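Local coordinates for protein D-xylonate dehydratase (Caulobacter crescentus, PDB 5OYN) that catalyses the magnesium- and [2Fe-2S]-dependent dehydration of D-xylonate to 2-dehydro-3-deoxy-D-arabinonate in D-xylose degradation, and dehydrates D-gluconate about as efficiently, at residues G329-R334 with D374-F379; T177-S182 with E194-R199; D314-V319 with F379-P384. All coordinates share one frame; numbering follows the deposited sequence.

Interaction 1: G329-R334 with D374-F379; sequences GERFHR and DREVIF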
loop_
_atom_site.group_PDB
_atom_site.type_symbol
_atom_site.label_atom_id
_atom_site.label_comp_id
_atom_site.label_asym_id
_atom_site.label_seq_id
_atom_site.Cartn_x
_atom_site.Cartn_y
_atom_site.Cartn_z
ATOM N N GLY A 329 6.815 27.820 -5.171
ATOM C CA GLY A 329 7.225 27.184 -3.921
ATOM C C GLY A 329 8.617 26.571 -3.940
ATOM O O GLY A 329 9.304 26.549 -2.914
ATOM N N GLU A 330 9.059 26.071 -5.090
ATOM C CA GLU A 330 10.383 25.468 -5.151
ATOM C C GLU A 330 11.467 26.490 -4.858
ATOM O O GLU A 330 12.352 26.248 -4.033
ATOM C CB GLU A 330 10.613 24.834 -6.516
ATOM C CG GLU A 330 9.886 23.511 -6.724
ATOM C CD GLU A 330 10.532 22.692 -7.809
ATOM O OE1 GLU A 330 11.587 22.100 -7.506
ATOM O OE2 GLU A 330 10.014 22.660 -8.957
ATOM N N ARG A 331 11.431 27.637 -5.539
ATOM C CA ARG A 331 12.454 28.652 -5.295
ATOM C C ARG A 331 12.378 29.174 -3.860
ATOM O O ARG A 331 13.415 29.409 -3.214
ATOM C CB ARG A 331 12.316 29.789 -6.303
ATOM C CG ARG A 331 12.776 29.436 -7.715
ATOM C CD ARG A 331 14.268 29.117 -7.785
ATOM N NE ARG A 331 15.160 30.211 -7.382
ATOM C CZ ARG A 331 15.582 31.196 -8.182
ATOM N NH1 ARG A 331 15.179 31.267 -9.442
ATOM N NH2 ARG A 331 16.416 32.122 -7.721
ATOM N N PHE A 332 11.158 29.325 -3.332
ATOM C CA PHE A 332 11.006 29.807 -1.972
ATOM C C PHE A 332 11.714 28.882 -0.990
ATOM O O PHE A 332 12.509 29.333 -0.153
ATOM C CB PHE A 332 9.521 29.951 -1.634
ATOM C CG PHE A 332 9.269 30.393 -0.212
ATOM C CD1 PHE A 332 9.937 31.497 0.318
ATOM C CD2 PHE A 332 8.376 29.699 0.598
ATOM C CE1 PHE A 332 9.721 31.897 1.615
ATOM C CE2 PHE A 332 8.154 30.094 1.901
ATOM C CZ PHE A 332 8.828 31.190 2.412
ATOM N N HIS A 333 11.471 27.574 -1.103
ATOM C CA HIS A 333 12.046 26.646 -0.136
ATOM C C HIS A 333 13.560 26.524 -0.305
ATOM O O HIS A 333 14.293 26.377 0.680
ATOM C CB HIS A 333 11.371 25.273 -0.246
ATOM C CG HIS A 333 12.117 24.197 0.476
ATOM N ND1 HIS A 333 13.023 23.371 -0.153
ATOM C CD2 HIS A 333 12.152 23.866 1.789
ATOM C CE1 HIS A 333 13.565 22.558 0.736
ATOM N NE2 HIS A 333 13.054 22.838 1.921
ATOM N N ARG A 334 14.053 26.569 -1.538
ATOM C CA ARG A 334 15.498 26.546 -1.751
ATOM C C ARG A 334 16.169 27.796 -1.193
ATOM O O ARG A 334 17.334 27.738 -0.779
ATOM C CB ARG A 334 15.790 26.416 -3.241
ATOM C CG ARG A 334 17.178 25.944 -3.594
ATOM C CD ARG A 334 17.099 24.919 -4.745
ATOM N NE ARG A 334 16.666 25.522 -6.003
ATOM C CZ ARG A 334 15.700 25.029 -6.769
ATOM N NH1 ARG A 334 15.071 23.923 -6.399
ATOM N NH2 ARG A 334 15.355 25.648 -7.896
ATOM N N ASP A 374 19.150 32.983 -1.210
ATOM C CA ASP A 374 18.782 33.476 -2.537
ATOM C C ASP A 374 18.143 34.854 -2.382
ATOM O O ASP A 374 16.933 34.975 -2.162
ATOM C CB ASP A 374 17.851 32.499 -3.232
ATOM C CG ASP A 374 17.880 32.637 -4.737
ATOM O OD1 ASP A 374 18.212 33.742 -5.223
ATOM O OD2 ASP A 374 17.575 31.634 -5.436
ATOM N N ARG A 375 18.950 35.908 -2.522
ATOM C CA ARG A 375 18.365 37.237 -2.379
ATOM C C ARG A 375 17.508 37.633 -3.579
ATOM O O ARG A 375 16.896 38.709 -3.544
ATOM C CB ARG A 375 19.466 38.266 -2.127
ATOM C CG ARG A 375 20.073 38.222 -0.714
ATOM C CD ARG A 375 19.128 38.799 0.356
ATOM N NE ARG A 375 19.661 38.663 1.718
ATOM C CZ ARG A 375 18.920 38.729 2.828
ATOM N NH1 ARG A 375 17.605 38.924 2.758
ATOM N NH2 ARG A 375 19.492 38.585 4.016
ATOM N N GLU A 376 17.439 36.797 -4.624
ATOM C CA GLU A 376 16.488 36.997 -5.719
ATOM C C GLU A 376 15.067 36.657 -5.289
ATOM O O GLU A 376 14.099 37.073 -5.943
ATOM C CB GLU A 376 16.870 36.119 -6.925
ATOM C CG GLU A 376 17.466 36.841 -8.158
ATOM C CD GLU A 376 18.118 35.874 -9.201
ATOM O OE1 GLU A 376 17.785 34.656 -9.235
ATOM O OE2 GLU A 376 18.977 36.340 -9.992
ATOM N N VAL A 377 14.929 35.916 -4.195
ATOM C CA VAL A 377 13.681 35.274 -3.817
ATOM C C VAL A 377 13.184 35.796 -2.481
ATOM O O VAL A 377 11.997 36.105 -2.320
ATOM C CB VAL A 377 13.837 33.729 -3.774
ATOM C CG1 VAL A 377 12.507 33.048 -3.490
ATOM C CG2 VAL A 377 14.458 33.234 -5.053
ATOM N N ILE A 378 14.074 35.881 -1.502
ATOM C CA ILE A 378 13.754 36.446 -0.199
ATOM C C ILE A 378 14.582 37.716 -0.043
ATOM O O ILE A 378 15.794 37.663 0.200
ATOM C CB ILE A 378 14.012 35.451 0.929
ATOM C CG1 ILE A 378 13.084 34.248 0.739
ATOM C CG2 ILE A 378 13.810 36.141 2.265
ATOM C CD1 ILE A 378 13.348 33.107 1.698
ATOM N N PHE A 379 13.926 38.865 -0.193
ATOM C CA PHE A 379 14.609 40.149 -0.179
ATOM C C PHE A 379 15.008 40.559 1.234
ATOM O O PHE A 379 14.395 40.123 2.222
ATOM C CB PHE A 379 13.723 41.218 -0.802
ATOM C CG PHE A 379 13.748 41.216 -2.297
ATOM C CD1 PHE A 379 13.872 40.022 -3.003
ATOM C CD2 PHE A 379 13.649 42.397 -3.003
ATOM C CE1 PHE A 379 13.892 40.015 -4.389
ATOM C CE2 PHE A 379 13.671 42.402 -4.380
ATOM C CZ PHE A 379 13.794 41.208 -5.076
HETATM O O HOH W 1 15.741 29.641 -4.708
#

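Interaction 2: T177-S182 with E194-R199; sequences TVIWRS and EEFIDR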
loop_
_atom_site.group_PDB
_atom_site.type_symbol
_atom_site.label_atom_id
_atom_site.label_comp_id
_atom_site.label_asym_id
_atom_site.label_seq_id
_atom_site.Cartn_x
_atom_site.Cartn_y
_atom_site.Cartn_z
ATOM N N THR A 177 -3.396 31.199 -9.635
ATOM C CA THR A 177 -3.179 32.458 -10.327
ATOM C C THR A 177 -3.269 32.276 -11.828
ATOM O O THR A 177 -3.628 33.214 -12.542
ATOM C CB THR A 177 -1.834 33.068 -9.935
ATOM O OG1 THR A 177 -0.808 32.555 -10.796
ATOM C CG2 THR A 177 -1.516 32.722 -8.478
ATOM N N VAL A 178 -2.962 31.080 -12.329
ATOM C CA VAL A 178 -3.114 30.838 -13.759
ATOM C C VAL A 178 -4.583 30.922 -14.155
ATOM O O VAL A 178 -4.906 31.367 -15.257
ATOM C CB VAL A 178 -2.457 29.490 -14.150
ATOM C CG1 VAL A 178 -3.311 28.280 -13.742
ATOM C CG2 VAL A 178 -2.156 29.453 -15.632
ATOM N N ILE A 179 -5.500 30.560 -13.255
ATOM C CA ILE A 179 -6.920 30.662 -13.579
ATOM C C ILE A 179 -7.336 32.124 -13.724
ATOM O O ILE A 179 -8.007 32.496 -14.693
ATOM C CB ILE A 179 -7.775 29.942 -12.521
ATOM C CG1 ILE A 179 -7.368 28.462 -12.388
ATOM C CG2 ILE A 179 -9.257 30.078 -12.854
ATOM C CD1 ILE A 179 -7.253 27.701 -13.694
ATOM N N TRP A 180 -6.947 32.978 -12.766
ATOM C CA TRP A 180 -7.360 34.382 -12.810
ATOM C C TRP A 180 -6.712 35.129 -13.968
ATOM O O TRP A 180 -7.360 35.978 -14.588
ATOM C CB TRP A 180 -7.038 35.080 -11.493
ATOM C CG TRP A 180 -7.091 34.175 -10.320
ATOM C CD1 TRP A 180 -6.114 33.988 -9.380
ATOM C CD2 TRP A 180 -8.173 33.321 -9.953
ATOM N NE1 TRP A 180 -6.522 33.061 -8.452
ATOM C CE2 TRP A 180 -7.781 32.632 -8.783
ATOM C CE3 TRP A 180 -9.435 33.066 -10.496
ATOM C CZ2 TRP A 180 -8.615 31.714 -8.140
ATOM C CZ3 TRP A 180 -10.263 32.136 -9.857
ATOM C CH2 TRP A 180 -9.850 31.480 -8.690
ATOM N N ARG A 181 -5.434 34.845 -14.274
ATOM C CA ARG A 181 -4.813 35.458 -15.450
ATOM C C ARG A 181 -5.421 34.927 -16.739
ATOM O O ARG A 181 -5.490 35.649 -17.734
ATOM C CB ARG A 181 -3.296 35.230 -15.475
ATOM C CG ARG A 181 -2.589 35.586 -14.187
ATOM C CD ARG A 181 -1.112 35.934 -14.350
ATOM N NE ARG A 181 -0.713 36.836 -13.259
ATOM C CZ ARG A 181 0.333 36.653 -12.450
ATOM N NH1 ARG A 181 1.135 35.596 -12.607
ATOM N NH2 ARG A 181 0.582 37.539 -11.481
ATOM N N SER A 182 -5.860 33.678 -16.752
ATOM C CA SER A 182 -6.407 33.138 -17.983
ATOM C C SER A 182 -7.843 33.567 -18.200
ATOM O O SER A 182 -8.297 33.573 -19.349
ATOM C CB SER A 182 -6.297 31.608 -17.998
ATOM O OG SER A 182 -4.978 31.227 -18.362
ATOM N N GLU A 194 -9.301 25.707 -25.031
ATOM C CA GLU A 194 -8.435 24.582 -24.708
ATOM C C GLU A 194 -7.082 25.019 -24.158
ATOM O O GLU A 194 -6.544 24.332 -23.284
ATOM C CB GLU A 194 -8.253 23.666 -25.925
ATOM C CG GLU A 194 -7.541 22.321 -25.621
ATOM C CD GLU A 194 -8.410 21.279 -24.866
ATOM O OE1 GLU A 194 -9.564 21.592 -24.475
ATOM O OE2 GLU A 194 -7.918 20.136 -24.662
ATOM N N GLU A 195 -6.515 26.144 -24.616
ATOM C CA GLU A 195 -5.329 26.679 -23.946
ATOM C C GLU A 195 -5.614 26.966 -22.473
ATOM O O GLU A 195 -4.757 26.737 -21.610
ATOM C CB GLU A 195 -4.821 27.932 -24.672
ATOM C CG GLU A 195 -4.708 27.738 -26.197
ATOM C CD GLU A 195 -4.457 29.033 -26.977
ATOM O OE1 GLU A 195 -5.345 29.912 -26.950
ATOM O OE2 GLU A 195 -3.419 29.146 -27.669
ATOM N N PHE A 196 -6.829 27.430 -22.167
ATOM C CA PHE A 196 -7.221 27.685 -20.783
ATOM C C PHE A 196 -7.162 26.408 -19.952
ATOM O O PHE A 196 -6.618 26.397 -18.842
ATOM C CB PHE A 196 -8.623 28.297 -20.757
ATOM C CG PHE A 196 -8.989 28.967 -19.453
ATOM C CD1 PHE A 196 -8.986 28.265 -18.258
ATOM C CD2 PHE A 196 -9.380 30.293 -19.437
ATOM C CE1 PHE A 196 -9.334 28.876 -17.081
ATOM C CE2 PHE A 196 -9.740 30.911 -18.258
ATOM C CZ PHE A 196 -9.711 30.208 -17.082
ATOM N N ILE A 197 -7.728 25.319 -20.467
ATOM C CA ILE A 197 -7.686 24.066 -19.722
ATOM C C ILE A 197 -6.249 23.561 -19.605
ATOM O O ILE A 197 -5.855 23.001 -18.573
ATOM C CB ILE A 197 -8.611 23.027 -20.381
ATOM C CG1 ILE A 197 -10.063 23.515 -20.341
ATOM C CG2 ILE A 197 -8.476 21.679 -19.696
ATOM C CD1 ILE A 197 -11.055 22.520 -20.894
ATOM N N ASP A 198 -5.435 23.792 -20.641
ATOM C CA ASP A 198 -4.106 23.189 -20.713
ATOM C C ASP A 198 -3.076 23.954 -19.903
ATOM O O ASP A 198 -2.191 23.337 -19.298
ATOM C CB ASP A 198 -3.654 23.055 -22.170
ATOM C CG ASP A 198 -4.495 22.047 -22.941
ATOM O OD1 ASP A 198 -4.204 21.798 -24.141
ATOM O OD2 ASP A 198 -5.455 21.503 -22.337
ATOM N N ARG A 199 -3.175 25.287 -19.880
ATOM C CA ARG A 199 -2.381 26.068 -18.937
ATOM C C ARG A 199 -2.722 25.701 -17.502
ATOM O O ARG A 199 -1.838 25.638 -16.641
ATOM C CB ARG A 199 -2.603 27.565 -19.146
ATOM C CG ARG A 199 -2.263 28.080 -20.521
ATOM C CD ARG A 199 -2.968 29.387 -20.795
ATOM N NE ARG A 199 -2.011 30.486 -20.901
ATOM C CZ ARG A 199 -1.348 30.787 -22.017
ATOM N NH1 ARG A 199 -1.546 30.070 -23.119
ATOM N NH2 ARG A 199 -0.491 31.806 -22.036
#

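Interaction 3: D314-V319 with F379-P384; sequences DIPLIV and FPYHEP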
loop_
_atom_site.group_PDB
_atom_site.type_symbol
_atom_site.label_atom_id
_atom_site.label_comp_id
_atom_site.label_asym_id
_atom_site.label_seq_id
_atom_site.Cartn_x
_atom_site.Cartn_y
_atom_site.Cartn_z
ATOM N N ASP A 314 2.769 47.788 8.266
ATOM C CA ASP A 314 4.003 48.378 7.758
ATOM C C ASP A 314 5.154 47.379 7.688
ATOM O O ASP A 314 6.324 47.784 7.767
ATOM C CB ASP A 314 4.408 49.587 8.604
ATOM C CG ASP A 314 4.783 49.210 10.034
ATOM O OD1 ASP A 314 4.620 48.024 10.422
ATOM O OD2 ASP A 314 5.238 50.116 10.775
ATOM N N ILE A 315 4.845 46.092 7.575
ATOM C CA ILE A 315 5.858 45.084 7.253
ATOM C C ILE A 315 6.077 45.083 5.743
ATOM O O ILE A 315 5.095 45.000 4.983
ATOM C CB ILE A 315 5.416 43.711 7.737
ATOM C CG1 ILE A 315 5.087 43.741 9.238
ATOM C CG2 ILE A 315 6.486 42.672 7.402
ATOM C CD1 ILE A 315 6.232 43.386 10.143
ATOM N N PRO A 316 7.314 45.184 5.262
ATOM C CA PRO A 316 7.545 45.094 3.816
ATOM C C PRO A 316 7.398 43.658 3.319
ATOM O O PRO A 316 7.521 42.684 4.071
ATOM C CB PRO A 316 8.982 45.590 3.647
ATOM C CG PRO A 316 9.648 45.299 4.963
ATOM C CD PRO A 316 8.564 45.304 6.033
ATOM N N LEU A 317 7.116 43.545 2.022
ATOM C CA LEU A 317 7.011 42.259 1.344
ATOM C C LEU A 317 8.404 41.788 0.954
ATOM O O LEU A 317 9.107 42.486 0.218
ATOM C CB LEU A 317 6.131 42.392 0.103
ATOM C CG LEU A 317 6.200 41.223 -0.874
ATOM C CD1 LEU A 317 5.546 39.983 -0.264
ATOM C CD2 LEU A 317 5.568 41.587 -2.208
ATOM N N ILE A 318 8.814 40.611 1.425
ATOM C CA ILE A 318 10.178 40.153 1.174
ATOM C C ILE A 318 10.277 38.840 0.406
ATOM O O ILE A 318 11.381 38.505 -0.042
ATOM C CB ILE A 318 11.006 40.066 2.471
ATOM C CG1 ILE A 318 10.251 39.319 3.561
ATOM C CG2 ILE A 318 11.406 41.461 2.930
ATOM C CD1 ILE A 318 11.148 38.970 4.734
ATOM N N VAL A 319 9.196 38.088 0.191
ATOM C CA VAL A 319 9.298 36.843 -0.571
ATOM C C VAL A 319 8.791 37.082 -1.987
ATOM O O VAL A 319 7.697 37.620 -2.188
ATOM C CB VAL A 319 8.563 35.670 0.110
ATOM C CG1 VAL A 319 8.843 35.656 1.599
ATOM C CG2 VAL A 319 7.070 35.673 -0.178
ATOM N N PHE A 379 13.926 38.865 -0.193
ATOM C CA PHE A 379 14.609 40.149 -0.179
ATOM C C PHE A 379 15.008 40.559 1.234
ATOM O O PHE A 379 14.395 40.123 2.222
ATOM C CB PHE A 379 13.723 41.218 -0.802
ATOM C CG PHE A 379 13.748 41.216 -2.297
ATOM C CD1 PHE A 379 13.872 40.022 -3.003
ATOM C CD2 PHE A 379 13.649 42.397 -3.003
ATOM C CE1 PHE A 379 13.892 40.015 -4.389
ATOM C CE2 PHE A 379 13.671 42.402 -4.380
ATOM C CZ PHE A 379 13.794 41.208 -5.076
ATOM N N PRO A 380 16.052 41.386 1.356
ATOM C CA PRO A 380 16.411 41.923 2.675
ATOM C C PRO A 380 15.359 42.912 3.144
ATOM O O PRO A 380 14.756 43.632 2.345
ATOM C CB PRO A 380 17.770 42.594 2.439
ATOM C CG PRO A 380 17.786 42.916 0.991
ATOM C CD PRO A 380 16.937 41.889 0.292
ATOM N N TYR A 381 15.112 42.898 4.453
ATOM C CA TYR A 381 14.079 43.739 5.050
ATOM C C TYR A 381 14.206 45.199 4.622
ATOM O O TYR A 381 13.204 45.850 4.304
ATOM C CB TYR A 381 14.152 43.628 6.572
ATOM C CG TYR A 381 12.947 44.174 7.302
ATOM C CD1 TYR A 381 12.766 45.544 7.467
ATOM C CD2 TYR A 381 12.000 43.319 7.847
ATOM C CE1 TYR A 381 11.666 46.044 8.142
ATOM C CE2 TYR A 381 10.901 43.812 8.522
ATOM C CZ TYR A 381 10.740 45.174 8.667
ATOM O OH TYR A 381 9.644 45.659 9.344
ATOM N N HIS A 382 15.428 45.733 4.596
ATOM C CA HIS A 382 15.577 47.164 4.364
ATOM C C HIS A 382 15.557 47.543 2.895
ATOM O O HIS A 382 15.166 48.669 2.576
ATOM C CB HIS A 382 16.844 47.676 5.039
ATOM C CG HIS A 382 16.684 47.816 6.519
ATOM N ND1 HIS A 382 15.565 48.395 7.084
ATOM C CD2 HIS A 382 17.455 47.397 7.552
ATOM C CE1 HIS A 382 15.668 48.352 8.400
ATOM N NE2 HIS A 382 16.805 47.754 8.710
ATOM N N GLU A 383 15.938 46.639 1.993
ATOM C CA GLU A 383 15.765 46.833 0.554
ATOM C C GLU A 383 14.775 45.783 0.049
ATOM O O GLU A 383 15.159 44.823 -0.635
ATOM C CB GLU A 383 17.095 46.751 -0.199
ATOM C CG GLU A 383 18.258 47.622 0.329
ATOM C CD GLU A 383 17.848 49.062 0.702
ATOM O OE1 GLU A 383 17.781 49.370 1.919
ATOM O OE2 GLU A 383 17.576 49.878 -0.216
ATOM N N PRO A 384 13.484 45.935 0.380
ATOM C CA PRO A 384 12.520 44.880 0.068
ATOM C C PRO A 384 11.878 45.051 -1.297
ATOM O O PRO A 384 12.365 45.802 -2.145
ATOM C CB PRO A 384 11.489 45.035 1.185
ATOM C CG PRO A 384 11.446 46.506 1.390
ATOM C CD PRO A 384 12.839 47.039 1.111
#

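Interaction 1: G329-R334 with D374-F379
Arg331 brings the end of its side chain against Val377, NH2 lying 3.5 Å from Val377 CG2, and reaches past it to two carboxylates. Its chain is bent at chi2 (-64°) and again at chi3 (-61°), which turns the guanidinium from helix 329-335 toward the loop. There NH2 serves both acids from near the guanidinium plane. It donates to Asp374 OD2 at 2.6 Å, on the syn side though tilted out of the carboxylate plane, and to the anti lone pair of Glu376 OE1 in a longer bond of 3.3 Å. A water accepts from Arg331 NE and donates to both Arg331 O and Asp374 OD2, tying the same carboxylate to the helix backbone. Asp374 is itself fixed by an Asx turn, OD1 accepting from Glu376 N at 3.2 Å, and its OD2 has a further donor in Asn170 ND2 of a second subunit. Beside the charges the contact is apolar: Val377 CG1 sits 3.9 Å from the backbone CA of Phe332, and Ile378 CD1 meets Phe332 CE1 obliquely at 3.8 Å. Tyr327 adds a cation-pi contact to Arg331. With one guanidinium shared between two acids, the network probably keeps Asp374 ionised and ties the loop to the helix at a point where another subunit also binds.

Interaction 2: T177-S182 with E194-R199
The Phe196 ring receives Ser182 on one face: Ser182 CB stands 3.7 Å from the ring centroid in a CH-pi contact, displaced toward the rim on the side of CE2, where Ser182 O also approaches. At another part of the ring, CE1 meets Ile179 CD1 at 4.1 Å, the two side chains crossing nearly at right angles. Phe196 has CG anti to the backbone N (chi1 -163°), a setting that swings the ring from the flank of its own helix into the gap between the two. One turn farther along, Arg199 contributes its aliphatic part, CB lying 4.0 Å from Val178 CG2 and CD 3.7 Å from Ser182 OG. That hydroxyl turns back to its own helix in a weak bond to Val178 O. The frame behind these contacts is an antiparallel helix pair, axes 10.0 Å apart and 162° between directions. Arg183 and Leu186 continue the bed for Phe196 along helix 177-187, while Leu35 and Asp31 of a third subunit pack on Ile179 and Phe196 respectively. No hydrogen bond joins the two segments, so this helical hairpin is held here by dispersion and CH-pi contacts, in a largely buried contact beside a subunit interface.

Interaction 3: D314-V319 with F379-P384
Two irregular loop segments, one following helix 306-312 and the other preceding strand 392-393, run together here through a proline-aromatic contact. Pro316 rests on the Tyr381 ring with CG almost centred over one face, 3.8 Å from the centroid and 9° off the normal, a CH-pi contact; CD leans toward the phenol end, 3.4 Å from Tyr381 CZ. The tyrosine's CG lies opposite the main-chain N about CA-CB (chi1 -166°), which carries the ring alongside the loop 314-319. Pro316 also uses CB, touching Pro384 CG at 3.5 Å, so its ring meets a tyrosine through CG and CD and a second proline through CB. Exchanging Tyr381 for an alanine would probably strip Pro316 of its aromatic partner and open a gap beside it. Farther along, Ile318 sets its CG2 methyl 4.0 Å from Pro384 CB, while its carbonyl takes the single hydrogen bond between the segments, Phe379 N to Ile318 O at 2.6 Å, in the carbonyl plane. Glu344 OE2 accepts from Tyr381 N, and helix 337-347 also packs against Ile315 and Ile318. This is loop-to-loop packing through a proline-aromatic contact, joining the N-terminal and C-terminal family regions of an IlvD/Edd dehydratase.

Overall arrangement
Interaction 2 comes first along the chain and closes before the others open; interaction 1 is nested within the loop that interaction 3 closes. Interactions 1 and 3 form one continuous patch, their centres about 13 Å apart: they share Phe379, and Phe332 packs on Val319 across them. Both also lean on helix 337-347, and both join the N-terminal family region to the C-terminal one. The helix pair of interaction 2 stands apart, its centre about 25 Å from that of interaction 1 and 30 Å from that of interaction 3. Interactions 1 and 2 each meet a different neighbouring subunit of the tetramer, whereas interaction 3 is internal to the chain.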